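GCN5-related N-acetyltransferase (Brucella melitensis biovar Abortus 2308, PDB 3TCV) probably transfers an acetyl group from acetyl-CoA to an amine, as other GCN5-related N-acetyltransferases do, with protein N-terminal serine or alanine as possible substrates. Local coordinates at residues E146-D157 / W213-L224. Residues are numbered along the deposited sequence; the frame is centred on the assembly and turned at random.
Sequences EAQFLFMQYVFD and WPALKQAYQAWL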
ATOM      1  N   GLU B 146      16.246  14.652 -14.343  1.00 19.27           N
ATOM      2  CA  GLU B 146      15.502  14.426 -15.594  1.00 20.36           C
ATOM      3  C   GLU B 146      14.973  12.982 -15.728  1.00 20.18           C
ATOM      4  O   GLU B 146      13.907  12.787 -16.312  1.00 20.25           O
ATOM      5  CB  GLU B 146      16.323  14.845 -16.823  1.00 21.29           C
ATOM      6  CG  GLU B 146      15.499  14.885 -18.095  1.00 22.06           C
ATOM      7  CD  GLU B 146      16.319  15.348 -19.292  1.00 23.96           C
ATOM      8  OE1 GLU B 146      17.463  14.880 -19.465  1.00 24.46           O
ATOM      9  OE2 GLU B 146      15.809  16.178 -20.065  1.00 25.74           O
ATOM     10  N   ALA B 147      15.686  11.991 -15.169  1.00 19.75           N
ATOM     11  CA  ALA B 147      15.195  10.610 -15.138  1.00 18.92           C
ATOM     12  C   ALA B 147      13.848  10.509 -14.417  1.00 18.68           C
ATOM     13  O   ALA B 147      12.918   9.818 -14.871  1.00 18.38           O
ATOM     14  CB  ALA B 147      16.203   9.705 -14.466  1.00 18.29           C
ATOM     15  N   GLN B 148      13.754  11.211 -13.297  1.00 18.60           N
ATOM     16  CA  GLN B 148      12.517  11.280 -12.507  1.00 18.60           C
ATOM     17  C   GLN B 148      11.430  12.011 -13.322  1.00 18.36           C
ATOM     18  O   GLN B 148      10.288  11.511 -13.461  1.00 17.67           O
ATOM     19  CB  GLN B 148      12.800  11.991 -11.168  1.00 18.69           C
ATOM     20  CG  GLN B 148      11.831  11.756 -10.037  1.00 19.58           C
ATOM     21  CD  GLN B 148      10.390  12.111 -10.345  1.00 19.50           C
ATOM     22  OE1 GLN B 148       9.601  11.234 -10.555  1.00 20.58           O
ATOM     23  NE2 GLN B 148      10.046  13.382 -10.320  1.00 20.40           N
ATOM     24  N   PHE B 149      11.810  13.181 -13.862  1.00 18.33           N
ATOM     25  CA  PHE B 149      10.925  14.037 -14.636  1.00 18.92           C
ATOM     26  C   PHE B 149      10.280  13.288 -15.785  1.00 18.55           C
ATOM     27  O   PHE B 149       9.079  13.415 -16.019  1.00 18.58           O
ATOM     28  CB  PHE B 149      11.668  15.250 -15.223  1.00 19.60           C
ATOM     29  CG  PHE B 149      10.780  16.167 -16.034  1.00 20.44           C
ATOM     30  CD1 PHE B 149       9.804  16.944 -15.418  1.00 21.10           C
ATOM     31  CD2 PHE B 149      10.887  16.213 -17.420  1.00 21.60           C
ATOM     32  CE1 PHE B 149       8.974  17.770 -16.175  1.00 21.38           C
ATOM     33  CE2 PHE B 149      10.068  17.040 -18.183  1.00 22.17           C
ATOM     34  CZ  PHE B 149       9.113  17.823 -17.558  1.00 21.68           C
ATOM     35  N   LEU B 150      11.079  12.542 -16.541  1.00 18.84           N
ATOM     36  CA  LEU B 150      10.546  11.841 -17.700  1.00 18.99           C
ATOM     37  C   LEU B 150       9.453  10.819 -17.334  1.00 18.98           C
ATOM     38  O   LEU B 150       8.473  10.680 -18.051  1.00 19.79           O
ATOM     39  CB  LEU B 150      11.666  11.193 -18.505  1.00 19.34           C
ATOM     40  CG  LEU B 150      12.600  12.135 -19.277  1.00 20.03           C
ATOM     41  CD1 LEU B 150      13.812  11.348 -19.763  1.00 19.89           C
ATOM     42  CD2 LEU B 150      11.885  12.867 -20.423  1.00 20.79           C
ATOM     43  N   PHE B 151       9.614  10.105 -16.219  1.00 18.35           N
ATOM     44  CA  PHE B 151       8.563   9.232 -15.734  1.00 18.16           C
ATOM     45  C   PHE B 151       7.325  10.030 -15.312  1.00 18.30           C
ATOM     46  O   PHE B 151       6.197   9.650 -15.641  1.00 18.54           O
ATOM     47  CB  PHE B 151       9.053   8.424 -14.528  1.00 17.70           C
ATOM     48  CG  PHE B 151       9.644   7.066 -14.848  1.00 17.73           C
ATOM     49  CD1 PHE B 151       9.960   6.662 -16.147  1.00 18.22           C
ATOM     50  CD2 PHE B 151       9.940   6.188 -13.794  1.00 17.48           C
ATOM     51  CE1 PHE B 151      10.500   5.396 -16.374  1.00 18.39           C
ATOM     52  CE2 PHE B 151      10.485   4.934 -14.024  1.00 17.69           C
ATOM     53  CZ  PHE B 151      10.770   4.549 -15.322  1.00 18.06           C
ATOM     54  N   MET B 152       7.536  11.122 -14.575  1.00 18.39           N
ATOM     55  CA  MET B 152       6.420  11.893 -14.033  1.00 18.73           C
ATOM     56  C   MET B 152       5.583  12.468 -15.177  1.00 18.91           C
ATOM     57  O   MET B 152       4.338  12.430 -15.173  1.00 18.29           O
ATOM     58  CB  MET B 152       6.912  13.007 -13.123  1.00 19.36           C
ATOM     59  CG  MET B 152       5.782  13.616 -12.300  1.00 19.66           C
ATOM     60  SD  MET B 152       6.339  14.393 -10.779  1.00 22.25           S
ATOM     61  CE  MET B 152       7.246  15.749 -11.432  1.00 19.12           C
ATOM     62  N   GLN B 153       6.288  12.978 -16.176  1.00 18.91           N
ATOM     63  CA  GLN B 153       5.640  13.540 -17.358  1.00 19.63           C
ATOM     64  C   GLN B 153       4.803  12.498 -18.104  1.00 19.76           C
ATOM     65  O   GLN B 153       3.683  12.774 -18.539  1.00 19.60           O
ATOM     66  CB  GLN B 153       6.702  14.078 -18.297  1.00 20.09           C
ATOM     67  CG  GLN B 153       6.124  14.834 -19.471  1.00 20.89           C
ATOM     68  CD  GLN B 153       7.181  15.594 -20.217  1.00 21.93           C
ATOM     69  OE1 GLN B 153       7.107  16.827 -20.338  1.00 23.04           O
ATOM     70  NE2 GLN B 153       8.187  14.882 -20.696  1.00 21.89           N
ATOM     71  N   TYR B 154       5.370  11.305 -18.254  1.00 20.22           N
ATOM     72  CA  TYR B 154       4.706  10.207 -18.962  1.00 20.67           C
ATOM     73  C   TYR B 154       3.439   9.781 -18.233  1.00 20.46           C
ATOM     74  O   TYR B 154       2.374   9.628 -18.846  1.00 20.64           O
ATOM     75  CB  TYR B 154       5.674   9.051 -19.082  1.00 20.93           C
ATOM     76  CG  TYR B 154       5.105   7.796 -19.688  1.00 21.83           C
ATOM     77  CD1 TYR B 154       4.560   7.790 -20.977  1.00 22.62           C
ATOM     78  CD2 TYR B 154       5.153   6.587 -18.982  1.00 22.19           C
ATOM     79  CE1 TYR B 154       4.065   6.606 -21.538  1.00 22.95           C
ATOM     80  CE2 TYR B 154       4.661   5.417 -19.529  1.00 22.36           C
ATOM     81  CZ  TYR B 154       4.122   5.427 -20.800  1.00 22.76           C
ATOM     82  OH  TYR B 154       3.648   4.229 -21.291  1.00 23.42           O
ATOM     83  N   VAL B 155       3.580   9.644 -16.920  1.00 19.14           N
ATOM     84  CA  VAL B 155       2.507   9.216 -16.038  1.00 19.44           C
ATOM     85  C   VAL B 155       1.317  10.186 -16.096  1.00 19.15           C
ATOM     86  O   VAL B 155       0.167   9.746 -16.177  1.00 19.29           O
ATOM     87  CB  VAL B 155       3.076   8.998 -14.610  1.00 19.04           C
ATOM     88  CG1 VAL B 155       2.007   9.053 -13.540  1.00 18.74           C
ATOM     89  CG2 VAL B 155       3.891   7.684 -14.586  1.00 18.72           C
ATOM     90  N   PHE B 156       1.584  11.493 -16.113  1.00 19.09           N
ATOM     91  CA  PHE B 156       0.515  12.481 -16.067  1.00 19.11           C
ATOM     92  C   PHE B 156       0.056  12.939 -17.446  1.00 20.18           C
ATOM     93  O   PHE B 156      -1.116  12.865 -17.732  1.00 20.19           O
ATOM     94  CB  PHE B 156       0.922  13.681 -15.217  1.00 18.76           C
ATOM     95  CG  PHE B 156       0.958  13.384 -13.738  1.00 18.01           C
ATOM     96  CD1 PHE B 156      -0.179  12.930 -13.082  1.00 18.39           C
ATOM     97  CD2 PHE B 156       2.097  13.569 -13.010  1.00 17.78           C
ATOM     98  CE1 PHE B 156      -0.166  12.657 -11.710  1.00 17.77           C
ATOM     99  CE2 PHE B 156       2.131  13.284 -11.652  1.00 17.33           C
ATOM    100  CZ  PHE B 156       1.000  12.840 -11.002  1.00 17.63           C
ATOM    101  N   ASP B 157       0.977  13.392 -18.286  1.00 20.54           N
ATOM    102  CA  ASP B 157       0.590  13.886 -19.609  1.00 21.69           C
ATOM    103  C   ASP B 157       0.207  12.802 -20.599  1.00 22.08           C
ATOM    104  O   ASP B 157      -0.587  13.077 -21.514  1.00 23.30           O
ATOM    105  CB  ASP B 157       1.706  14.729 -20.240  1.00 22.18           C
ATOM    106  CG  ASP B 157       1.885  16.070 -19.574  1.00 21.95           C
ATOM    107  OD1 ASP B 157       0.989  16.548 -18.846  1.00 22.33           O
ATOM    108  OD2 ASP B 157       2.956  16.661 -19.800  1.00 23.02           O
ATOM    109  N   TRP B 213       0.667  18.508 -10.616  1.00 17.47           N
ATOM    110  CA  TRP B 213       1.632  18.269 -11.690  1.00 17.71           C
ATOM    111  C   TRP B 213       1.906  19.511 -12.523  1.00 18.05           C
ATOM    112  O   TRP B 213       3.056  19.799 -12.803  1.00 17.87           O
ATOM    113  CB  TRP B 213       1.173  17.088 -12.552  1.00 17.91           C
ATOM    114  CG  TRP B 213       1.757  17.037 -13.934  1.00 18.50           C
ATOM    115  CD1 TRP B 213       1.057  17.075 -15.139  1.00 19.17           C
ATOM    116  CD2 TRP B 213       3.174  16.924 -14.319  1.00 19.04           C
ATOM    117  NE1 TRP B 213       1.910  16.987 -16.199  1.00 19.24           N
ATOM    118  CE2 TRP B 213       3.195  16.894 -15.777  1.00 19.22           C
ATOM    119  CE3 TRP B 213       4.370  16.853 -13.631  1.00 18.89           C
ATOM    120  CZ2 TRP B 213       4.378  16.800 -16.493  1.00 19.62           C
ATOM    121  CZ3 TRP B 213       5.564  16.755 -14.368  1.00 19.67           C
ATOM    122  CH2 TRP B 213       5.559  16.736 -15.771  1.00 19.80           C
ATOM    123  N   PRO B 214       0.867  20.286 -12.888  1.00 18.33           N
ATOM    124  CA  PRO B 214       1.205  21.385 -13.822  1.00 18.29           C
ATOM    125  C   PRO B 214       2.225  22.404 -13.280  1.00 18.61           C
ATOM    126  O   PRO B 214       3.123  22.832 -14.016  1.00 18.99           O
ATOM    127  CB  PRO B 214      -0.155  22.015 -14.133  1.00 18.61           C
ATOM    128  CG  PRO B 214      -1.137  20.922 -13.931  1.00 18.47           C
ATOM    129  CD  PRO B 214      -0.586  20.155 -12.726  1.00 18.29           C
ATOM    130  N   ALA B 215       2.127  22.760 -12.004  1.00 18.76           N
ATOM    131  CA  ALA B 215       3.089  23.694 -11.409  1.00 18.74           C
ATOM    132  C   ALA B 215       4.458  23.038 -11.280  1.00 18.90           C
ATOM    133  O   ALA B 215       5.490  23.684 -11.499  1.00 19.36           O
ATOM    134  CB  ALA B 215       2.594  24.208 -10.061  1.00 18.61           C
ATOM    135  N   LEU B 216       4.480  21.752 -10.938  1.00 18.62           N
ATOM    136  CA  LEU B 216       5.740  21.038 -10.903  1.00 19.36           C
ATOM    137  C   LEU B 216       6.408  21.001 -12.268  1.00 19.15           C
ATOM    138  O   LEU B 216       7.608  21.263 -12.371  1.00 18.77           O
ATOM    139  CB  LEU B 216       5.552  19.627 -10.355  1.00 19.73           C
ATOM    140  CG  LEU B 216       5.398  19.607  -8.853  1.00 20.26           C
ATOM    141  CD1 LEU B 216       5.054  18.170  -8.446  1.00 20.51           C
ATOM    142  CD2 LEU B 216       6.673  20.097  -8.139  1.00 20.26           C
ATOM    143  N   LYS B 217       5.640  20.677 -13.300  1.00 19.26           N
ATOM    144  CA  LYS B 217       6.182  20.603 -14.650  1.00 19.90           C
ATOM    145  C   LYS B 217       6.928  21.899 -15.004  1.00 20.23           C
ATOM    146  O   LYS B 217       8.069  21.837 -15.476  1.00 21.09           O
ATOM    147  CB  LYS B 217       5.076  20.309 -15.677  1.00 19.89           C
ATOM    148  CG  LYS B 217       5.565  20.216 -17.112  1.00 20.47           C
ATOM    149  CD  LYS B 217       4.440  19.915 -18.098  1.00 20.81           C
ATOM    150  CE  LYS B 217       4.995  19.594 -19.481  1.00 21.67           C
ATOM    151  NZ  LYS B 217       3.898  19.316 -20.455  1.00 22.06           N
ATOM    152  N   GLN B 218       6.307  23.051 -14.741  1.00 26.85           N
ATOM    153  CA  GLN B 218       6.922  24.358 -15.044  1.00 27.57           C
ATOM    154  C   GLN B 218       8.251  24.548 -14.300  1.00 25.33           C
ATOM    155  O   GLN B 218       9.217  25.040 -14.871  1.00 24.79           O
ATOM    156  CB  GLN B 218       5.958  25.527 -14.736  1.00 30.09           C
ATOM    157  CG  GLN B 218       4.675  25.485 -15.561  1.00 33.57           C
ATOM    158  CD  GLN B 218       3.893  26.791 -15.591  1.00 37.14           C
ATOM    159  OE1 GLN B 218       3.821  27.526 -14.600  1.00 39.08           O
ATOM    160  NE2 GLN B 218       3.293  27.085 -16.746  1.00 40.23           N
ATOM    161  N   ALA B 219       8.299  24.125 -13.034  1.00 23.32           N
ATOM    162  CA  ALA B 219       9.488  24.318 -12.198  1.00 22.02           C
ATOM    163  C   ALA B 219      10.638  23.412 -12.648  1.00 21.25           C
ATOM    164  O   ALA B 219      11.793  23.826 -12.640  1.00 20.62           O
ATOM    165  CB  ALA B 219       9.148  24.082 -10.725  1.00 21.29           C
ATOM    166  N   TYR B 220      10.320  22.174 -13.016  1.00 20.56           N
ATOM    167  CA  TYR B 220      11.332  21.262 -13.527  1.00 20.36           C
ATOM    168  C   TYR B 220      11.879  21.766 -14.871  1.00 21.17           C
ATOM    169  O   TYR B 220      13.077  21.703 -15.114  1.00 20.48           O
ATOM    170  CB  TYR B 220      10.757  19.886 -13.755  1.00 19.97           C
ATOM    171  CG  TYR B 220      10.710  18.925 -12.567  1.00 19.31           C
ATOM    172  CD1 TYR B 220      11.590  17.832 -12.480  1.00 18.85           C
ATOM    173  CD2 TYR B 220       9.739  19.054 -11.567  1.00 19.71           C
ATOM    174  CE1 TYR B 220      11.503  16.920 -11.412  1.00 18.73           C
ATOM    175  CE2 TYR B 220       9.670  18.169 -10.514  1.00 19.22           C
ATOM    176  CZ  TYR B 220      10.548  17.106 -10.429  1.00 18.96           C
ATOM    177  OH  TYR B 220      10.407  16.209  -9.374  1.00 19.01           O
ATOM    178  N   GLN B 221      10.970  22.186 -15.748  1.00 22.75           N
ATOM    179  CA  GLN B 221      11.378  22.650 -17.086  1.00 24.89           C
ATOM    180  C   GLN B 221      12.310  23.841 -16.941  1.00 25.02           C
ATOM    181  O   GLN B 221      13.298  23.945 -17.651  1.00 26.26           O
ATOM    182  CB  GLN B 221      10.162  23.016 -17.943  1.00 27.01           C
ATOM    183  CG  GLN B 221       9.528  21.816 -18.631  1.00 27.90           C
ATOM    184  CD  GLN B 221       8.235  22.152 -19.362  1.00 30.12           C
ATOM    185  OE1 GLN B 221       7.492  23.049 -18.968  1.00 32.50           O
ATOM    186  NE2 GLN B 221       7.947  21.392 -20.411  1.00 32.37           N
ATOM    187  N   ALA B 222      12.012  24.726 -16.004  1.00 24.94           N
ATOM    188  CA  ALA B 222      12.849  25.902 -15.767  1.00 25.35           C
ATOM    189  C   ALA B 222      14.222  25.479 -15.238  1.00 24.59           C
ATOM    190  O   ALA B 222      15.245  25.971 -15.696  1.00 25.21           O
ATOM    191  CB  ALA B 222      12.165  26.855 -14.793  1.00 25.33           C
ATOM    192  N   TRP B 223      14.237  24.529 -14.300  1.00 22.70           N
ATOM    193  CA  TRP B 223      15.475  24.053 -13.689  1.00 21.79           C
ATOM    194  C   TRP B 223      16.363  23.294 -14.651  1.00 22.14           C
ATOM    195  O   TRP B 223      17.591  23.427 -14.598  1.00 22.59           O
ATOM    196  CB  TRP B 223      15.169  23.177 -12.443  1.00 20.35           C
ATOM    197  CG  TRP B 223      16.439  22.825 -11.714  1.00 20.08           C
ATOM    198  CD1 TRP B 223      17.134  23.602 -10.792  1.00 20.38           C
ATOM    199  CD2 TRP B 223      17.272  21.636 -11.895  1.00 19.74           C
ATOM    200  NE1 TRP B 223      18.275  22.986 -10.397  1.00 20.26           N
ATOM    201  CE2 TRP B 223      18.413  21.803 -11.002  1.00 20.06           C
ATOM    202  CE3 TRP B 223      17.174  20.475 -12.649  1.00 19.24           C
ATOM    203  CZ2 TRP B 223      19.398  20.846 -10.889  1.00 20.25           C
ATOM    204  CZ3 TRP B 223      18.185  19.533 -12.543  1.00 19.24           C
ATOM    205  CH2 TRP B 223      19.268  19.712 -11.674  1.00 19.56           C
ATOM    206  N   LEU B 224      15.754  22.504 -15.536  1.00 22.37           N
ATOM    207  CA  LEU B 224      16.483  21.696 -16.499  1.00 22.91           C
ATOM    208  C   LEU B 224      16.995  22.507 -17.691  1.00 24.87           C
ATOM    209  O   LEU B 224      17.848  22.035 -18.412  1.00 25.10           O
ATOM    210  CB  LEU B 224      15.603  20.571 -17.030  1.00 22.55           C
ATOM    211  CG  LEU B 224      15.291  19.459 -16.021  1.00 21.32           C
ATOM    212  CD1 LEU B 224      14.191  18.580 -16.565  1.00 21.66           C
ATOM    213  CD2 LEU B 224      16.500  18.594 -15.698  1.00 20.65           C
TER
HETATM  214  O   HOH W   1       1.100  19.313 -19.454  1.00 29.19           O
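Trp213 and Phe149 are the two knobs that lock segment 146-157 of helix 142-158 against helix 213-224. The segment axes run roughly antiparallel, at 147°, and come within 11.2 Å. The indole of Trp213 fills the hollow between Met152, Gln153, Phe156 and Asp157. Its CG is swung away from the backbone N (chi1 159°), which lays the indole flat against the facing helix. CB of Phe156 sits over one face, 3.5 Å from the centroid of the Trp213 five-membered ring. CB of Lys217 lies over the opposite face, toward its rim. At the indole edge, Trp213 NE1 donates a nearly straight hydrogen bond (165°) to Asp157 OD1, 2.8 Å away, from above the carboxylate plane. Lys217 NZ meets Asp157 OD2 on the syn side in a 2.9 Å salt bridge, and a water links OD1 to the same NZ. The reciprocal knob, Phe149, enters the hollow of Lys217, Tyr220, Gln221 and Leu224. Phe149 CD1 lies 3.5 Å from Tyr220 CB, and the two rings slide past each other with little overlap. The methyl CE of Met152 wedges between Trp213 CZ3 and Tyr220 CE2, 3.5 Å from each. Tyr220 OH receives a weak hydrogen bond from Gln148 NE2 and is also hydrogen-bonded to Phe182 O; Gln148 OE1 pairs with Tyr164 OH. Helix 142-158 packs its other side on strands 110-121 and 126-134. This knobs-into-holes pair, with its aromatic cluster, adds helix 213-224 as an outer layer to the GNAT fold.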